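Local coordinates for protein acetyltransferase, GNAT family (Streptococcus pneumoniae, PDB 2I79) that binds acetyl-coenzyme A and probably transfers its acetyl group to the amino group of an amino acid or a related acceptor, at residues K13-L18 and I48-Q53; L62-N67 and N101-L106; V74-D79 and E113-S118. One frame throughout, in Å; residues are numbered along the deposited sequence.

Contact 1. Residues K13-L18 and I48-Q53; sequences KDAAEL and IFLNKQ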
loop_
_atom_site.group_PDB
_atom_site.type_symbol
_atom_site.label_atom_id
_atom_site.label_comp_id
_atom_site.label_asym_id
_atom_site.label_seq_id
_atom_site.Cartn_x
_atom_site.Cartn_y
_atom_site.Cartn_z
ATOM N N LYS A 13 -0.692 -17.794 -19.728
ATOM C CA LYS A 13 -0.843 -17.616 -21.179
ATOM C C LYS A 13 -1.387 -16.234 -21.634
ATOM O O LYS A 13 -1.159 -15.826 -22.789
ATOM C CB LYS A 13 -1.717 -18.735 -21.779
ATOM C CG LYS A 13 -3.180 -18.735 -21.278
ATOM C CD LYS A 13 -4.155 -19.370 -22.281
ATOM C CE LYS A 13 -5.582 -19.436 -21.715
ATOM N NZ LYS A 13 -6.596 -19.863 -22.750
ATOM N N ASP A 14 -2.109 -15.538 -20.744
ATOM C CA ASP A 14 -2.629 -14.210 -21.022
ATOM C C ASP A 14 -1.593 -13.063 -20.881
ATOM O O ASP A 14 -1.914 -11.914 -21.177
ATOM C CB ASP A 14 -3.811 -13.896 -20.083
ATOM C CG ASP A 14 -4.898 -14.973 -20.117
ATOM O OD1 ASP A 14 -5.207 -15.476 -21.198
ATOM O OD2 ASP A 14 -5.456 -15.311 -19.053
ATOM N N ALA A 15 -0.388 -13.356 -20.410
ATOM C CA ALA A 15 0.583 -12.312 -20.030
ATOM C C ALA A 15 0.777 -11.169 -21.056
ATOM O O ALA A 15 0.767 -9.988 -20.700
ATOM C CB ALA A 15 1.929 -12.975 -19.727
ATOM N N ALA A 16 0.959 -11.536 -22.318
ATOM C CA ALA A 16 1.286 -10.588 -23.381
ATOM C C ALA A 16 0.104 -9.690 -23.666
ATOM O O ALA A 16 0.262 -8.472 -23.811
ATOM C CB ALA A 16 1.733 -11.365 -24.688
ATOM N N GLU A 17 -1.082 -10.296 -23.757
ATOM C CA GLU A 17 -2.321 -9.530 -24.011
ATOM C C GLU A 17 -2.643 -8.629 -22.836
ATOM O O GLU A 17 -3.107 -7.512 -23.026
ATOM C CB GLU A 17 -3.514 -10.440 -24.271
ATOM C CG GLU A 17 -3.494 -11.226 -25.566
ATOM C CD GLU A 17 -4.479 -12.409 -25.514
ATOM O OE1 GLU A 17 -5.702 -12.159 -25.623
ATOM O OE2 GLU A 17 -4.029 -13.567 -25.331
ATOM N N LEU A 18 -2.400 -9.113 -21.626
ATOM C CA LEU A 18 -2.662 -8.325 -20.429
ATOM C C LEU A 18 -1.702 -7.149 -20.335
ATOM O O LEU A 18 -2.105 -6.073 -19.953
ATOM C CB LEU A 18 -2.582 -9.202 -19.174
ATOM C CG LEU A 18 -2.863 -8.504 -17.824
ATOM C CD1 LEU A 18 -4.163 -7.633 -17.843
ATOM C CD2 LEU A 18 -2.890 -9.545 -16.744
ATOM N N ILE A 48 5.133 -14.208 -14.415
ATOM C CA ILE A 48 5.423 -14.396 -12.986
ATOM C C ILE A 48 4.279 -13.858 -12.103
ATOM O O ILE A 48 3.628 -14.597 -11.347
ATOM C CB ILE A 48 6.789 -13.724 -12.617
ATOM C CG1 ILE A 48 7.953 -14.511 -13.261
ATOM C CG2 ILE A 48 6.961 -13.592 -11.072
ATOM C CD1 ILE A 48 9.226 -13.697 -13.529
ATOM N N PHE A 49 4.000 -12.573 -12.221
ATOM C CA PHE A 49 2.874 -12.014 -11.491
ATOM C C PHE A 49 1.621 -12.918 -11.585
ATOM O O PHE A 49 0.951 -13.181 -10.573
ATOM C CB PHE A 49 2.564 -10.599 -11.974
ATOM C CG PHE A 49 1.345 -9.995 -11.326
ATOM C CD1 PHE A 49 1.398 -9.523 -10.021
ATOM C CD2 PHE A 49 0.135 -9.908 -12.021
ATOM C CE1 PHE A 49 0.270 -8.968 -9.413
ATOM C CE2 PHE A 49 -0.988 -9.348 -11.426
ATOM C CZ PHE A 49 -0.919 -8.878 -10.112
ATOM N N LEU A 50 1.306 -13.387 -12.793
ATOM C CA LEU A 50 0.069 -14.140 -13.022
ATOM C C LEU A 50 0.073 -15.532 -12.353
ATOM O O LEU A 50 -0.977 -15.979 -11.845
ATOM C CB LEU A 50 -0.246 -14.230 -14.521
ATOM C CG LEU A 50 -0.753 -12.915 -15.110
ATOM C CD1 LEU A 50 -1.082 -13.080 -16.573
ATOM C CD2 LEU A 50 -1.969 -12.423 -14.362
ATOM N N ASN A 51 1.232 -16.197 -12.343
ATOM C CA ASN A 51 1.408 -17.446 -11.589
ATOM C C ASN A 51 1.138 -17.234 -10.074
ATOM O O ASN A 51 0.362 -17.985 -9.454
ATOM C CB ASN A 51 2.814 -18.060 -11.832
ATOM C CG ASN A 51 2.994 -18.609 -13.275
ATOM O OD1 ASN A 51 2.083 -19.227 -13.836
ATOM N ND2 ASN A 51 4.171 -18.386 -13.868
ATOM N N LYS A 52 1.753 -16.209 -9.494
ATOM C CA LYS A 52 1.504 -15.843 -8.091
ATOM C C LYS A 52 0.025 -15.624 -7.750
ATOM O O LYS A 52 -0.467 -16.175 -6.759
ATOM C CB LYS A 52 2.257 -14.565 -7.722
ATOM C CG LYS A 52 3.643 -14.790 -7.188
ATOM C CD LYS A 52 4.242 -13.471 -6.680
ATOM C CE LYS A 52 5.748 -13.597 -6.391
ATOM N NZ LYS A 52 6.552 -13.838 -7.651
ATOM N N GLN A 53 -0.668 -14.785 -8.535
ATOM C CA GLN A 53 -2.111 -14.533 -8.316
ATOM C C GLN A 53 -2.934 -15.839 -8.294
ATOM O O GLN A 53 -3.757 -16.040 -7.391
ATOM C CB GLN A 53 -2.700 -13.564 -9.367
ATOM C CG GLN A 53 -2.254 -12.098 -9.252
ATOM C CD GLN A 53 -2.691 -11.403 -7.953
ATOM O OE1 GLN A 53 -1.988 -11.456 -6.936
ATOM N NE2 GLN A 53 -3.830 -10.721 -7.999
#
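No ring enters the Leu18–Leu50 junction; the nearby aromatic ring, that of Phe49, has Gln53 CG on one face, 3.6 Å above the plane and displaced toward the rim, while its CZ rim meets Asn75 of strand 69-77. The second flat group is the carboxylate of Asp14, whose OD2 forms a salt bridge with Arg8 NH1 and accepts a hydrogen bond from Glu11 N. The contact itself joins two helices of the GNAT fold, 15-26 and 43-55, which are consecutive in the chain, pack against each other and lean on the central sheet. Leu50 supplies most of the contact. Its CG stands anti to the carbonyl carbon (chi1 -74°), and with chi2 extended, CD1 reaches on to Ala15 while CD2 branches toward Leu18. CD1 comes against the backbone of Ala15, lying 3.9 Å from Ala15 N and 4.4 Å from Ala15 CB. The other branch, CD2, is used one turn further along. There Leu18 sends its own CG anti to the backbone N (chi1 -179°), and the two leucine side chains cross obliquely. The turn that presents Ala15 and Leu18 together is closed by Leu18 N bonding to Asp14 O at 2.9 Å. All of this is apolar contact between buried residues. Leu63 and Ile73 of the sheet also touch Leu18, and Ala10, in the loop after strand 5-9, touches Leu50. Gln53 holds helix 43-55 to the sheet in a different way, since its NE2 hydrogen-bonds to Ile76 O and to Thr61 OG1, a polar tie beside the leucine packing. The tightest methyl pair across the two helices is Leu18 CD2 with Leu50 CD2, at 3.8 Å.

Contact 2. Residues L62-N67 and N101-L106; sequences LLAFLN and NGLGSL. With ACO (acetyl coenzyme *a), chain G.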
loop_
_atom_site.group_PDB
_atom_site.type_symbol
_atom_site.label_atom_id
_atom_site.label_comp_id
_atom_site.label_asym_id
_atom_site.label_seq_id
_atom_site.Cartn_x
_atom_site.Cartn_y
_atom_site.Cartn_z
ATOM N N LEU A 62 -8.884 -11.227 -12.399
ATOM C CA LEU A 62 -9.963 -11.630 -13.299
ATOM C C LEU A 62 -9.962 -10.767 -14.549
ATOM O O LEU A 62 -9.815 -9.543 -14.476
ATOM C CB LEU A 62 -11.323 -11.479 -12.626
ATOM C CG LEU A 62 -11.695 -12.411 -11.452
ATOM C CD1 LEU A 62 -13.059 -12.010 -10.880
ATOM C CD2 LEU A 62 -11.710 -13.874 -11.845
ATOM N N LEU A 63 -10.162 -11.415 -15.693
ATOM C CA LEU A 63 -10.173 -10.757 -16.980
ATOM C C LEU A 63 -11.561 -10.839 -17.646
ATOM O O LEU A 63 -12.258 -11.852 -17.518
ATOM C CB LEU A 63 -9.146 -11.432 -17.889
ATOM C CG LEU A 63 -7.681 -11.529 -17.433
ATOM C CD1 LEU A 63 -6.837 -12.231 -18.481
ATOM C CD2 LEU A 63 -7.104 -10.162 -17.114
ATOM N N ALA A 64 -11.941 -9.782 -18.359
ATOM C CA ALA A 64 -13.109 -9.798 -19.236
ATOM C C ALA A 64 -12.619 -9.700 -20.668
ATOM O O ALA A 64 -11.925 -8.760 -21.010
ATOM C CB ALA A 64 -14.044 -8.637 -18.911
ATOM N N PHE A 65 -12.966 -10.697 -21.490
ATOM C CA PHE A 65 -12.751 -10.657 -22.922
ATOM C C PHE A 65 -14.070 -10.282 -23.602
ATOM O O PHE A 65 -15.105 -10.915 -23.382
ATOM C CB PHE A 65 -12.268 -12.016 -23.454
ATOM C CG PHE A 65 -10.955 -12.474 -22.865
ATOM C CD1 PHE A 65 -9.772 -12.284 -23.554
ATOM C CD2 PHE A 65 -10.917 -13.084 -21.610
ATOM C CE1 PHE A 65 -8.563 -12.723 -23.011
ATOM C CE2 PHE A 65 -9.736 -13.506 -21.048
ATOM C CZ PHE A 65 -8.549 -13.329 -21.739
ATOM N N LEU A 66 -14.013 -9.231 -24.412
ATOM C CA LEU A 66 -15.102 -8.842 -25.288
ATOM C C LEU A 66 -14.646 -9.110 -26.706
ATOM O O LEU A 66 -13.597 -8.598 -27.142
ATOM C CB LEU A 66 -15.401 -7.368 -25.115
ATOM C CG LEU A 66 -16.819 -6.865 -25.042
ATOM C CD1 LEU A 66 -17.838 -7.829 -24.353
ATOM C CD2 LEU A 66 -16.693 -5.521 -24.299
ATOM N N ASN A 67 -15.425 -9.934 -27.406
ATOM C CA ASN A 67 -15.083 -10.358 -28.760
ATOM C C ASN A 67 -13.639 -10.892 -28.885
ATOM O O ASN A 67 -12.918 -10.562 -29.826
ATOM C CB ASN A 67 -15.385 -9.201 -29.718
ATOM C CG ASN A 67 -16.844 -8.777 -29.631
ATOM O OD1 ASN A 67 -17.179 -7.592 -29.567
ATOM N ND2 ASN A 67 -17.709 -9.760 -29.551
ATOM N N ASN A 101 -21.461 0.327 -19.995
ATOM C CA ASN A 101 -22.241 -0.762 -20.527
ATOM C C ASN A 101 -22.469 -1.849 -19.476
ATOM O O ASN A 101 -23.032 -2.909 -19.799
ATOM C CB ASN A 101 -21.536 -1.343 -21.755
ATOM C CG ASN A 101 -21.664 -0.458 -22.959
ATOM O OD1 ASN A 101 -22.763 -0.263 -23.475
ATOM N ND2 ASN A 101 -20.564 0.119 -23.399
ATOM N N GLY A 102 -22.032 -1.609 -18.237
ATOM C CA GLY A 102 -22.184 -2.598 -17.165
ATOM C C GLY A 102 -20.969 -3.501 -16.927
ATOM O O GLY A 102 -20.985 -4.330 -16.045
ATOM N N LEU A 103 -19.896 -3.345 -17.687
ATOM C CA LEU A 103 -18.778 -4.301 -17.570
ATOM C C LEU A 103 -18.033 -4.167 -16.234
ATOM O O LEU A 103 -17.750 -5.173 -15.559
ATOM C CB LEU A 103 -17.812 -4.177 -18.758
ATOM C CG LEU A 103 -16.685 -5.219 -18.751
ATOM C CD1 LEU A 103 -17.203 -6.682 -18.674
ATOM C CD2 LEU A 103 -15.795 -4.983 -19.969
ATOM N N GLY A 104 -17.742 -2.925 -15.849
ATOM C CA GLY A 104 -17.170 -2.615 -14.539
ATOM C C GLY A 104 -17.928 -3.258 -13.383
ATOM O O GLY A 104 -17.314 -3.817 -12.491
ATOM N N SER A 105 -19.260 -3.177 -13.394
ATOM C CA SER A 105 -20.100 -3.794 -12.360
ATOM C C SER A 105 -20.021 -5.300 -12.323
ATOM O O SER A 105 -19.962 -5.882 -11.265
ATOM C CB SER A 105 -21.580 -3.435 -12.554
ATOM O OG SER A 105 -21.799 -2.114 -12.172
ATOM N N LEU A 106 -20.101 -5.928 -13.483
ATOM C CA LEU A 106 -19.999 -7.380 -13.578
ATOM C C LEU A 106 -18.684 -7.913 -12.963
ATOM O O LEU A 106 -18.673 -8.895 -12.207
ATOM C CB LEU A 106 -20.066 -7.765 -15.043
ATOM C CG LEU A 106 -20.852 -8.989 -15.501
ATOM C CD1 LEU A 106 -22.160 -9.207 -14.706
ATOM C CD2 LEU A 106 -21.116 -8.790 -17.030
HETATM N N1A ACO G . -20.558 10.491 -12.507
HETATM C C2A ACO G . -21.322 9.565 -11.890
HETATM N N3A ACO G . -21.609 8.371 -12.444
HETATM C C4A ACO G . -21.132 8.037 -13.660
HETATM C C5A ACO G . -20.283 8.978 -14.387
HETATM C C6A ACO G . -20.006 10.259 -13.722
HETATM N N6A ACO G . -19.232 11.181 -14.335
HETATM N N7A ACO G . -19.964 8.400 -15.547
HETATM C C8A ACO G . -20.565 7.171 -15.549
HETATM N N9A ACO G . -21.263 6.966 -14.420
HETATM C C1B ACO G . -22.062 5.799 -13.946
HETATM C C2B ACO G . -22.930 5.038 -14.935
HETATM O O2B ACO G . -24.225 5.627 -15.075
HETATM C C3B ACO G . -23.025 3.701 -14.245
HETATM O O3B ACO G . -23.880 3.699 -13.117
HETATM P P3B ACO G . -25.320 3.000 -13.085
HETATM O O7A ACO G . -26.014 4.033 -13.958
HETATM O O8A ACO G . -25.760 2.953 -11.641
HETATM O O9A ACO G . -25.149 1.617 -13.661
HETATM C C4B ACO G . -21.641 3.534 -13.635
HETATM O O4B ACO G . -21.165 4.849 -13.375
HETATM C C5B ACO G . -20.729 2.764 -14.581
HETATM O O5B ACO G . -20.971 1.378 -14.310
HETATM P P1A ACO G . -20.392 0.282 -15.333
HETATM O O1A ACO G . -20.748 0.652 -16.748
HETATM O O2A ACO G . -20.770 -1.060 -14.740
HETATM O O3A ACO G . -18.810 0.605 -15.206
HETATM P P2A ACO G . -17.711 0.827 -16.399
HETATM O O4A ACO G . -17.796 2.173 -17.128
HETATM O O5A ACO G . -17.734 -0.464 -17.181
HETATM O O6A ACO G . -16.412 0.871 -15.411
HETATM C CBP ACO G . -14.701 2.337 -14.457
HETATM C CCP ACO G . -16.174 1.988 -14.563
HETATM C CDP ACO G . -14.558 3.467 -13.427
HETATM C CEP ACO G . -13.940 1.072 -14.033
HETATM C CAP ACO G . -14.193 2.818 -15.821
HETATM O OAP ACO G . -14.808 4.071 -16.204
HETATM C C9P ACO G . -12.679 2.948 -15.833
HETATM O O9P ACO G . -11.989 1.971 -16.051
HETATM N N8P ACO G . -12.162 4.154 -15.625
HETATM C C7P ACO G . -10.729 4.469 -15.650
HETATM C C6P ACO G . -9.910 3.737 -14.587
HETATM C C5P ACO G . -10.471 3.969 -13.212
HETATM O O5P ACO G . -10.673 5.106 -12.837
HETATM N N4P ACO G . -10.726 2.896 -12.473
HETATM C C3P ACO G . -11.257 2.958 -11.121
HETATM C C2P ACO G . -10.244 3.438 -10.091
HETATM S S1P ACO G . -8.923 2.264 -9.976
HETATM C C ACO G . -9.134 1.224 -8.744
HETATM O O ACO G . -10.089 0.503 -8.917
HETATM C CH3 ACO G . -8.181 1.251 -7.563
#
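Leu103 lays its CD1 methyl on Ala64 CB, 3.7 Å away, while its CD2 reaches Leu66 CD2 more loosely at 4.5 Å. With CG anti to the backbone N (chi1 -176°), the leucine fork turns to the strand, whereas the backbone on both sides of Leu103 turns its amides to acetyl-CoA. This is the pyrophosphate-binding turn of the GNAT fold: Gly102-Leu103-Gly104 corresponds to the G-x-G end of the family's Q/R-x-x-G-x-G/A signature, at the start of helix 103-117. Gly102 N donates to ACO O1A at 3.0 Å, and Gly104 N to O5A on the other phosphate at 2.8 Å (N-H...O 156°). ACO O2A is gripped twice by one residue, by Ser105 N at 2.9 Å and by Ser105 OG at 3.0 Å; the same hydroxyl also bonds Lys141 NZ. Gly104 has no side chain, and ACO O6A comes within 3.7 Å of its CA. The N-terminal end of the helix probably helps to stabilise the negative charge gathered here. Leu103 thus has two roles in one residue, apolar toward the sheet and part of the phosphate turn through its backbone. Strand 60-66 is hydrogen-bonded between strands 5-9 and 69-77, and helix 103-117 runs over this region of the sheet: further along it Leu106 rests on Leu5 and Ile7, Leu107 on Ala64, and Glu110 on Leu62.

Contact 3. Residues V74-D79 and E113-S118; sequences VNITAD and EWAQAS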
loop_
_atom_site.group_PDB
_atom_site.type_symbol
_atom_site.label_atom_id
_atom_site.label_comp_id
_atom_site.label_asym_id
_atom_site.label_seq_id
_atom_site.Cartn_x
_atom_site.Cartn_y
_atom_site.Cartn_z
ATOM N N VAL A 74 -10.056 -6.872 -13.122
ATOM C CA VAL A 74 -10.172 -6.574 -11.701
ATOM C C VAL A 74 -9.053 -7.354 -10.997
ATOM O O VAL A 74 -8.797 -8.529 -11.276
ATOM C CB VAL A 74 -11.608 -6.823 -11.105
ATOM C CG1 VAL A 74 -12.124 -8.208 -11.390
ATOM C CG2 VAL A 74 -11.625 -6.544 -9.569
ATOM N N ASN A 75 -8.364 -6.660 -10.102
ATOM C CA ASN A 75 -7.221 -7.195 -9.410
ATOM C C ASN A 75 -7.464 -7.093 -7.911
ATOM O O ASN A 75 -7.831 -6.020 -7.398
ATOM C CB ASN A 75 -6.030 -6.358 -9.807
ATOM C CG ASN A 75 -4.784 -7.137 -9.897
ATOM O OD1 ASN A 75 -3.895 -6.995 -9.056
ATOM N ND2 ASN A 75 -4.696 -7.993 -10.906
ATOM N N ILE A 76 -7.331 -8.208 -7.207
ATOM C CA ILE A 76 -7.192 -8.147 -5.757
ATOM C C ILE A 76 -5.778 -8.545 -5.361
ATOM O O ILE A 76 -5.276 -9.601 -5.737
ATOM C CB ILE A 76 -8.179 -9.015 -5.011
ATOM C CG1 ILE A 76 -9.615 -8.616 -5.366
ATOM C CG2 ILE A 76 -7.913 -8.889 -3.518
ATOM C CD1 ILE A 76 -10.645 -9.569 -4.816
ATOM N N THR A 77 -5.161 -7.651 -4.610
ATOM C CA THR A 77 -3.811 -7.780 -4.098
ATOM C C THR A 77 -3.873 -7.806 -2.573
ATOM O O THR A 77 -4.802 -7.284 -1.988
ATOM C CB THR A 77 -3.001 -6.585 -4.597
ATOM O OG1 THR A 77 -2.211 -7.011 -5.701
ATOM C CG2 THR A 77 -2.151 -5.988 -3.519
ATOM N N ALA A 78 -2.884 -8.420 -1.934
ATOM C CA ALA A 78 -2.908 -8.592 -0.481
ATOM C C ALA A 78 -1.552 -8.991 0.078
ATOM O O ALA A 78 -0.822 -9.771 -0.534
ATOM C CB ALA A 78 -3.946 -9.641 -0.101
ATOM N N ASP A 79 -1.240 -8.476 1.259
ATOM C CA ASP A 79 -0.084 -8.918 2.039
ATOM C C ASP A 79 -0.342 -10.240 2.717
ATOM O O ASP A 79 -1.484 -10.641 2.858
ATOM C CB ASP A 79 0.255 -7.859 3.082
ATOM C CG ASP A 79 0.856 -6.618 2.451
ATOM O OD1 ASP A 79 1.142 -6.626 1.222
ATOM O OD2 ASP A 79 1.053 -5.634 3.176
ATOM N N GLU A 113 -17.616 -11.625 -4.995
ATOM C CA GLU A 113 -18.083 -12.983 -4.772
ATOM C C GLU A 113 -16.906 -13.923 -4.502
ATOM O O GLU A 113 -16.975 -14.746 -3.597
ATOM C CB GLU A 113 -18.829 -13.471 -6.002
ATOM C CG GLU A 113 -20.153 -14.094 -5.712
ATOM C CD GLU A 113 -20.881 -14.455 -6.993
ATOM O OE1 GLU A 113 -21.980 -13.879 -7.241
ATOM O OE2 GLU A 113 -20.328 -15.301 -7.750
ATOM N N TRP A 114 -15.833 -13.803 -5.293
ATOM C CA TRP A 114 -14.630 -14.587 -5.055
ATOM C C TRP A 114 -14.077 -14.259 -3.658
ATOM O O TRP A 114 -13.720 -15.159 -2.898
ATOM C CB TRP A 114 -13.568 -14.344 -6.143
ATOM C CG TRP A 114 -12.318 -15.156 -5.914
ATOM C CD1 TRP A 114 -12.066 -16.419 -6.370
ATOM C CD2 TRP A 114 -11.177 -14.786 -5.121
ATOM N NE1 TRP A 114 -10.850 -16.853 -5.919
ATOM C CE2 TRP A 114 -10.283 -15.874 -5.147
ATOM C CE3 TRP A 114 -10.827 -13.645 -4.387
ATOM C CZ2 TRP A 114 -9.056 -15.843 -4.493
ATOM C CZ3 TRP A 114 -9.620 -13.626 -3.733
ATOM C CH2 TRP A 114 -8.749 -14.716 -3.789
ATOM N N ALA A 115 -14.031 -12.975 -3.313
ATOM C CA ALA A 115 -13.440 -12.560 -2.055
ATOM C C ALA A 115 -14.214 -13.173 -0.890
ATOM O O ALA A 115 -13.624 -13.677 0.056
ATOM C CB ALA A 115 -13.402 -11.039 -1.957
ATOM N N GLN A 116 -15.538 -13.133 -0.988
ATOM C CA GLN A 116 -16.435 -13.791 -0.032
ATOM C C GLN A 116 -16.166 -15.295 0.104
ATOM O O GLN A 116 -16.067 -15.820 1.217
ATOM C CB GLN A 116 -17.906 -13.546 -0.432
ATOM C CG GLN A 116 -18.373 -12.099 -0.215
ATOM C CD GLN A 116 -19.704 -11.749 -0.891
ATOM O OE1 GLN A 116 -20.174 -12.440 -1.804
ATOM N NE2 GLN A 116 -20.305 -10.653 -0.456
ATOM N N ALA A 117 -16.010 -15.989 -1.014
ATOM C CA ALA A 117 -15.838 -17.431 -0.972
ATOM C C ALA A 117 -14.456 -17.868 -0.445
ATOM O O ALA A 117 -14.314 -18.975 0.085
ATOM C CB ALA A 117 -16.108 -18.023 -2.345
ATOM N N SER A 118 -13.449 -17.002 -0.573
ATOM C CA SER A 118 -12.060 -17.358 -0.262
ATOM C C SER A 118 -11.841 -17.837 1.175
ATOM O O SER A 118 -10.900 -18.601 1.441
ATOM C CB SER A 118 -11.123 -16.180 -0.542
ATOM O OG SER A 118 -11.246 -15.186 0.460
#
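Ile76 turns its terminal methyl, CD1, to both Trp114 and Ala115, and this one atom carries the dense part of the contact. It lies 4.1 Å from Trp114 CE3 and 4.2 Å from Ala115 CB, meeting the indole at a slant. Two torsions place it there: CG1 is anti to the carbonyl carbon (chi1 -58°), and chi2 is extended, which carries CD1 from the strand out to the helix. The packing belongs to the GNAT sheet-helix layer, in which helix 103-117 covers a face of the central sheet, here strand 69-77. Ile60 of the neighbouring strand touches both Ile76 and Trp114, and Leu90 adds to Ile76 from strand 87-94, so the Ile76 side chain belongs to a small apolar cluster. The opposite character appears on the outer side of the helix, where Glu113, Gln116 and Ala117 are exposed, and at the far end of the strand segment, where Asp79 is exposed too. Even the inner part is modest: only 87 Å² is buried between the segments. The side-chain hydrogen bond within these segments is that of Ser118. Its OG donates to Ala115 O at 2.8 Å, with a C=O...donor angle of 137° and the donor 23° from the carbonyl plane; OG in turn accepts bonds from Ile120 N and Leu121 N. The same residue places its CB 4.2 Å above one face of the Trp114 ring, displaced toward the rim, so the serine that ties Ala115 to the following residues also backs the indole. Across the two segments the chemistry is purely apolar: the contact has no directional bond between helix and strand and rests on apolar packing, while the hydrogen bonds of Ser118 fix the turn around it.

From the N terminus, contact 1 closes first: residues 13-18 and 48-53 bring together the two helices that follow strand 5-9. The chain then enters strands 60-66 and 69-77, adjacent and antiparallel in the sheet and joined by, for example, Leu62 N to Val74 O. Contacts 2 and 3 open on these two strands in turn and close, in the same order, on the start and the later part of helix 103-117, so their loops cross. Contact 1 lies wholly before both, yet touches them: Leu63 and Phe65, alternating with Ala64 and Leu66, pack on helix 15-26. Helices thus cover both faces of the same two strands, the pair 15-26 and 43-55 on one face, helix 103-117 on the other.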